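Local structure of glycerol dehydrogenase (Schizosaccharomyces pombe, 1TA9) at residues I211-D216 with N293-N298; E396-H399 with K404-P407. The protein catalyses the NAD(+)-dependent oxidation of glycerol to dihydroxyacetone, probably with the help of a zinc ion, in the assimilation of glycerol. All coordinates share one frame; numbering follows the deposited sequence.

Contact 1: I211-D216 with N293-N298; sequences IFIDTD and NVVEAN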
loop_
_atom_site.group_PDB
_atom_site.type_symbol
_atom_site.label_atom_id
_atom_site.label_comp_id
_atom_site.label_asym_id
_atom_site.label_seq_id
_atom_site.Cartn_x
_atom_site.Cartn_y
_atom_site.Cartn_z
ATOM N N ILE B 211 36.351 -9.953 22.231
ATOM C CA ILE B 211 36.730 -9.129 21.086
ATOM C C ILE B 211 36.639 -7.737 21.710
ATOM O O ILE B 211 35.579 -7.326 22.179
ATOM C CB ILE B 211 35.758 -9.277 19.898
ATOM C CG1 ILE B 211 36.141 -10.496 19.042
ATOM C CG2 ILE B 211 35.872 -8.060 18.992
ATOM C CD1 ILE B 211 36.354 -11.786 19.798
ATOM N N PHE B 212 37.765 -7.035 21.729
ATOM C CA PHE B 212 37.884 -5.730 22.376
ATOM C C PHE B 212 38.292 -4.690 21.339
ATOM O O PHE B 212 39.376 -4.773 20.763
ATOM C CB PHE B 212 38.942 -5.879 23.481
ATOM C CG PHE B 212 39.047 -4.711 24.421
ATOM C CD1 PHE B 212 37.931 -3.973 24.785
ATOM C CD2 PHE B 212 40.276 -4.394 24.995
ATOM C CE1 PHE B 212 38.038 -2.929 25.712
ATOM C CE2 PHE B 212 40.391 -3.360 25.917
ATOM C CZ PHE B 212 39.269 -2.625 26.276
ATOM N N ILE B 213 37.419 -3.713 21.107
ATOM C CA ILE B 213 37.675 -2.689 20.096
ATOM C C ILE B 213 37.664 -1.264 20.621
ATOM O O ILE B 213 36.696 -0.835 21.248
ATOM C CB ILE B 213 36.618 -2.758 18.966
ATOM C CG1 ILE B 213 36.558 -4.170 18.391
ATOM C CG2 ILE B 213 36.950 -1.742 17.867
ATOM C CD1 ILE B 213 35.446 -4.362 17.379
ATOM N N ASP B 214 38.739 -0.527 20.349
ATOM C CA ASP B 214 38.826 0.870 20.755
ATOM C C ASP B 214 38.518 1.666 19.488
ATOM O O ASP B 214 39.312 1.694 18.549
ATOM C CB ASP B 214 40.231 1.190 21.279
ATOM C CG ASP B 214 40.358 2.619 21.795
ATOM O OD1 ASP B 214 41.120 2.837 22.765
ATOM O OD2 ASP B 214 39.712 3.527 21.228
ATOM N N THR B 215 37.352 2.301 19.456
ATOM C CA THR B 215 36.936 3.044 18.275
ATOM C C THR B 215 37.721 4.321 17.980
ATOM O O THR B 215 37.585 4.895 16.898
ATOM C CB THR B 215 35.432 3.344 18.331
ATOM O OG1 THR B 215 35.104 3.937 19.591
ATOM C CG2 THR B 215 34.636 2.050 18.167
ATOM N N ASP B 216 38.546 4.772 18.922
ATOM C CA ASP B 216 39.352 5.959 18.658
ATOM C C ASP B 216 40.469 5.516 17.722
ATOM O O ASP B 216 40.928 6.273 16.864
ATOM C CB ASP B 216 39.939 6.535 19.946
ATOM C CG ASP B 216 40.622 7.873 19.719
ATOM O OD1 ASP B 216 41.870 7.917 19.694
ATOM O OD2 ASP B 216 39.904 8.882 19.548
ATOM N N ASN B 293 28.060 2.305 14.806
ATOM C CA ASN B 293 27.109 1.280 14.380
ATOM C C ASN B 293 27.723 0.365 13.330
ATOM O O ASN B 293 27.536 -0.856 13.358
ATOM C CB ASN B 293 25.841 1.909 13.794
ATOM C CG ASN B 293 24.990 2.595 14.838
ATOM O OD1 ASN B 293 25.093 2.308 16.034
ATOM N ND2 ASN B 293 24.123 3.495 14.387
ATOM N N VAL B 294 28.454 0.963 12.396
ATOM C CA VAL B 294 29.083 0.194 11.333
ATOM C C VAL B 294 30.265 -0.613 11.861
ATOM O O VAL B 294 30.570 -1.689 11.343
ATOM C CB VAL B 294 29.511 1.118 10.170
ATOM C CG1 VAL B 294 30.258 0.324 9.103
ATOM C CG2 VAL B 294 28.265 1.759 9.564
ATOM N N VAL B 295 30.935 -0.109 12.893
ATOM C CA VAL B 295 32.034 -0.875 13.470
ATOM C C VAL B 295 31.395 -2.138 14.049
ATOM O O VAL B 295 31.932 -3.242 13.905
ATOM C CB VAL B 295 32.771 -0.094 14.587
ATOM C CG1 VAL B 295 33.706 -1.030 15.347
ATOM C CG2 VAL B 295 33.580 1.047 13.972
ATOM N N GLU B 296 30.232 -1.985 14.683
ATOM C CA GLU B 296 29.552 -3.153 15.241
ATOM C C GLU B 296 29.091 -4.086 14.117
ATOM O O GLU B 296 29.214 -5.302 14.223
ATOM C CB GLU B 296 28.335 -2.761 16.100
ATOM C CG GLU B 296 27.723 -3.987 16.787
ATOM C CD GLU B 296 26.331 -3.769 17.358
ATOM O OE1 GLU B 296 25.599 -4.776 17.478
ATOM O OE2 GLU B 296 25.967 -2.622 17.696
ATOM N N ALA B 297 28.560 -3.519 13.039
ATOM C CA ALA B 297 28.093 -4.331 11.918
ATOM C C ALA B 297 29.245 -5.089 11.257
ATOM O O ALA B 297 29.122 -6.271 10.930
ATOM C CB ALA B 297 27.393 -3.448 10.887
ATOM N N ASN B 298 30.366 -4.402 11.070
ATOM C CA ASN B 298 31.537 -4.999 10.439
ATOM C C ASN B 298 32.200 -6.075 11.287
ATOM O O ASN B 298 32.815 -6.999 10.758
ATOM C CB ASN B 298 32.590 -3.923 10.147
ATOM C CG ASN B 298 32.247 -3.074 8.942
ATOM O OD1 ASN B 298 31.155 -3.174 8.384
ATOM N ND2 ASN B 298 33.184 -2.225 8.536
#

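Contact 2: E396-H399 with K404-P407; sequences ESIH and KFNP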
loop_
_atom_site.group_PDB
_atom_site.type_symbol
_atom_site.label_atom_id
_atom_site.label_comp_id
_atom_site.label_asym_id
_atom_site.label_seq_id
_atom_site.Cartn_x
_atom_site.Cartn_y
_atom_site.Cartn_z
ATOM N N GLU B 396 35.842 -25.864 -0.605
ATOM C CA GLU B 396 35.252 -24.530 -0.710
ATOM C C GLU B 396 33.806 -24.392 -0.248
ATOM O O GLU B 396 32.994 -25.310 -0.386
ATOM C CB GLU B 396 35.387 -24.001 -2.139
ATOM C CG GLU B 396 36.716 -23.301 -2.404
ATOM C CD GLU B 396 36.944 -22.095 -1.499
ATOM O OE1 GLU B 396 35.985 -21.644 -0.835
ATOM O OE2 GLU B 396 38.086 -21.584 -1.460
ATOM N N SER B 397 33.496 -23.218 0.292
ATOM C CA SER B 397 32.166 -22.925 0.810
ATOM C C SER B 397 31.071 -22.846 -0.251
ATOM O O SER B 397 29.888 -22.883 0.078
ATOM C CB SER B 397 32.197 -21.618 1.610
ATOM O OG SER B 397 32.644 -20.536 0.808
ATOM N N ILE B 398 31.454 -22.740 -1.520
ATOM C CA ILE B 398 30.453 -22.645 -2.577
ATOM C C ILE B 398 29.580 -23.907 -2.630
ATOM O O ILE B 398 28.442 -23.866 -3.093
ATOM C CB ILE B 398 31.119 -22.393 -3.959
ATOM C CG1 ILE B 398 30.049 -22.058 -4.999
ATOM C CG2 ILE B 398 31.916 -23.620 -4.402
ATOM C CD1 ILE B 398 30.614 -21.503 -6.287
ATOM N N HIS B 399 30.105 -25.018 -2.125
ATOM C CA HIS B 399 29.358 -26.270 -2.137
ATOM C C HIS B 399 28.192 -26.300 -1.151
ATOM O O HIS B 399 27.422 -27.260 -1.130
ATOM C CB HIS B 399 30.315 -27.433 -1.887
ATOM C CG HIS B 399 31.406 -27.526 -2.906
ATOM N ND1 HIS B 399 31.157 -27.773 -4.238
ATOM C CD2 HIS B 399 32.743 -27.337 -2.802
ATOM C CE1 HIS B 399 32.292 -27.732 -4.912
ATOM N NE2 HIS B 399 33.270 -27.468 -4.063
ATOM N N LYS B 404 24.473 -26.070 -8.183
ATOM C CA LYS B 404 25.849 -26.488 -8.439
ATOM C C LYS B 404 26.436 -25.843 -9.692
ATOM O O LYS B 404 25.705 -25.522 -10.634
ATOM C CB LYS B 404 25.908 -28.012 -8.552
ATOM C CG LYS B 404 25.326 -28.735 -7.336
ATOM C CD LYS B 404 26.016 -28.294 -6.048
ATOM C CE LYS B 404 25.391 -28.938 -4.818
ATOM N NZ LYS B 404 26.055 -28.463 -3.571
ATOM N N PHE B 405 27.758 -25.680 -9.707
ATOM C CA PHE B 405 28.427 -25.031 -10.827
ATOM C C PHE B 405 29.691 -25.707 -11.343
ATOM O O PHE B 405 30.288 -26.544 -10.665
ATOM C CB PHE B 405 28.794 -23.599 -10.433
ATOM C CG PHE B 405 27.690 -22.859 -9.744
ATOM C CD1 PHE B 405 27.617 -22.827 -8.356
ATOM C CD2 PHE B 405 26.704 -22.213 -10.482
ATOM C CE1 PHE B 405 26.573 -22.160 -7.711
ATOM C CE2 PHE B 405 25.655 -21.543 -9.847
ATOM C CZ PHE B 405 25.593 -21.519 -8.458
ATOM N N ASN B 406 30.092 -25.328 -12.555
ATOM C CA ASN B 406 31.322 -25.836 -13.146
ATOM C C ASN B 406 32.219 -24.613 -13.351
ATOM O O ASN B 406 31.752 -23.477 -13.287
ATOM C CB ASN B 406 31.064 -26.584 -14.471
ATOM C CG ASN B 406 30.382 -25.729 -15.522
ATOM O OD1 ASN B 406 30.813 -24.616 -15.818
ATOM N ND2 ASN B 406 29.319 -26.264 -16.110
ATOM N N PRO B 407 33.521 -24.825 -13.583
ATOM C CA PRO B 407 34.439 -23.696 -13.776
ATOM C C PRO B 407 34.027 -22.631 -14.799
ATOM O O PRO B 407 34.163 -21.432 -14.533
ATOM C CB PRO B 407 35.753 -24.385 -14.142
ATOM C CG PRO B 407 35.674 -25.663 -13.345
ATOM C CD PRO B 407 34.255 -26.105 -13.610
HETATM O O HOH W 1 28.806 -29.178 -4.317
#

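Contact 1: I211-D216 with N293-N298
Strand 210-214 and the first turn of helix 215-220 pass beside helix 289-307, the backbones coming nearest at Thr215 and Val295, whose CA atoms lie 7.9 Å apart. Val295 carries the helix side of the contact alone, its CG1 making the nearest approaches. With CG1 anti to the backbone N (chi1 168°), that branch is sent across the gap, where it meets Ile213 CG2 tip to tip at 4.2 Å. The end of the longer branch comes almost as near, Ile213 CD1 lying 4.3 Å from Val295 CG1. Thr215 adds its methyl, CG2 being 4.3 Å from Val295 CG1, and its hydroxyl hydrogen-bonds to the carboxylate of Glu292, one turn earlier in helix 289-307. Between the two touching residues of 211-216, Asp214 N-caps helix 215-220: Asp216 N donates to Asp214 OD2 at 2.9 Å, nearly along the C-O axis and moderately bent (150°). The same carboxylate accepts from His77 N and Phe79 N, which ties the end of the strand to the loop after strand 71-75. Gln74 of that neighbouring strand touches both Thr215 and Val295, while Glu296 forms a salt bridge with Arg64 of a second subunit. Strand 210-214 belongs to the parallel sheet of the nucleotide-binding domain, and the helix to the helical part of the fold; the side chain of Ala179, which probably contributes to NAD(+) binding, is about 5 Å from that of Val295. Within the two segments the contact is apolar, built of buried methyls, and the Thr215-Glu292 bond adds a polar link between the same strand end and helix.

Contact 2: E396-H399 with K404-P407
Water 1 links the two segments: it lies 2.7 Å from His399 ND1 and accepts from Lys404 NZ at 2.9 Å. The ammonium group reaches it along a side chain that bends at chi2 (-56°) and then runs extended, and it also donates to Met401 O in the intervening turn. His399 O is close to the same nitrogen, 3.0 Å from Lys404 NZ, but at an angle too poor for a hydrogen bond. The imidazole is held from its other nitrogen, His399 NE2 bonding to Arg393 O, and Ile398 CG2 lies over the centre of one ring face, 4.0 Å from its plane. The positive charge of Lys404, 5.2 Å from His399 ND1, would tend to disfavour protonation of the ring. The apolar half of the contact is made by Ile398, whose long branch, anti to the backbone N (chi1 -170°), brings CD1 to 3.9 Å from Phe405 CD1, the two side chains crossing obliquely. The segments lie between helices 381-391 and 407-428, the second entering the latter at Pro407 with Asn406 as N-cap. Ile398 packs against Ala313 and Ala316 of helix 313-322, which carries the zinc ligand His315, and joins Phe405 on Ile410 of helix 407-428.

Overall arrangement
The two contacts share no helix or strand and lie on opposite sides of the chain's centre, their own centres 33 Å apart. Contact 1 is buried and long-range, setting a strand of the parallel sheet against a helix far along the sequence, beside the NAD(+)-binding region and near a subunit interface. Contact 2 is local and only partly buried, closing a short connection between two helices, and no other chain of the assembly touches it. Chemistry follows place: methyl packing dominates in the interior, with a polar link at its edge, whereas the outer loop combines one apolar pair with a water bridge. In both, one segment leads into a helix through a capped start.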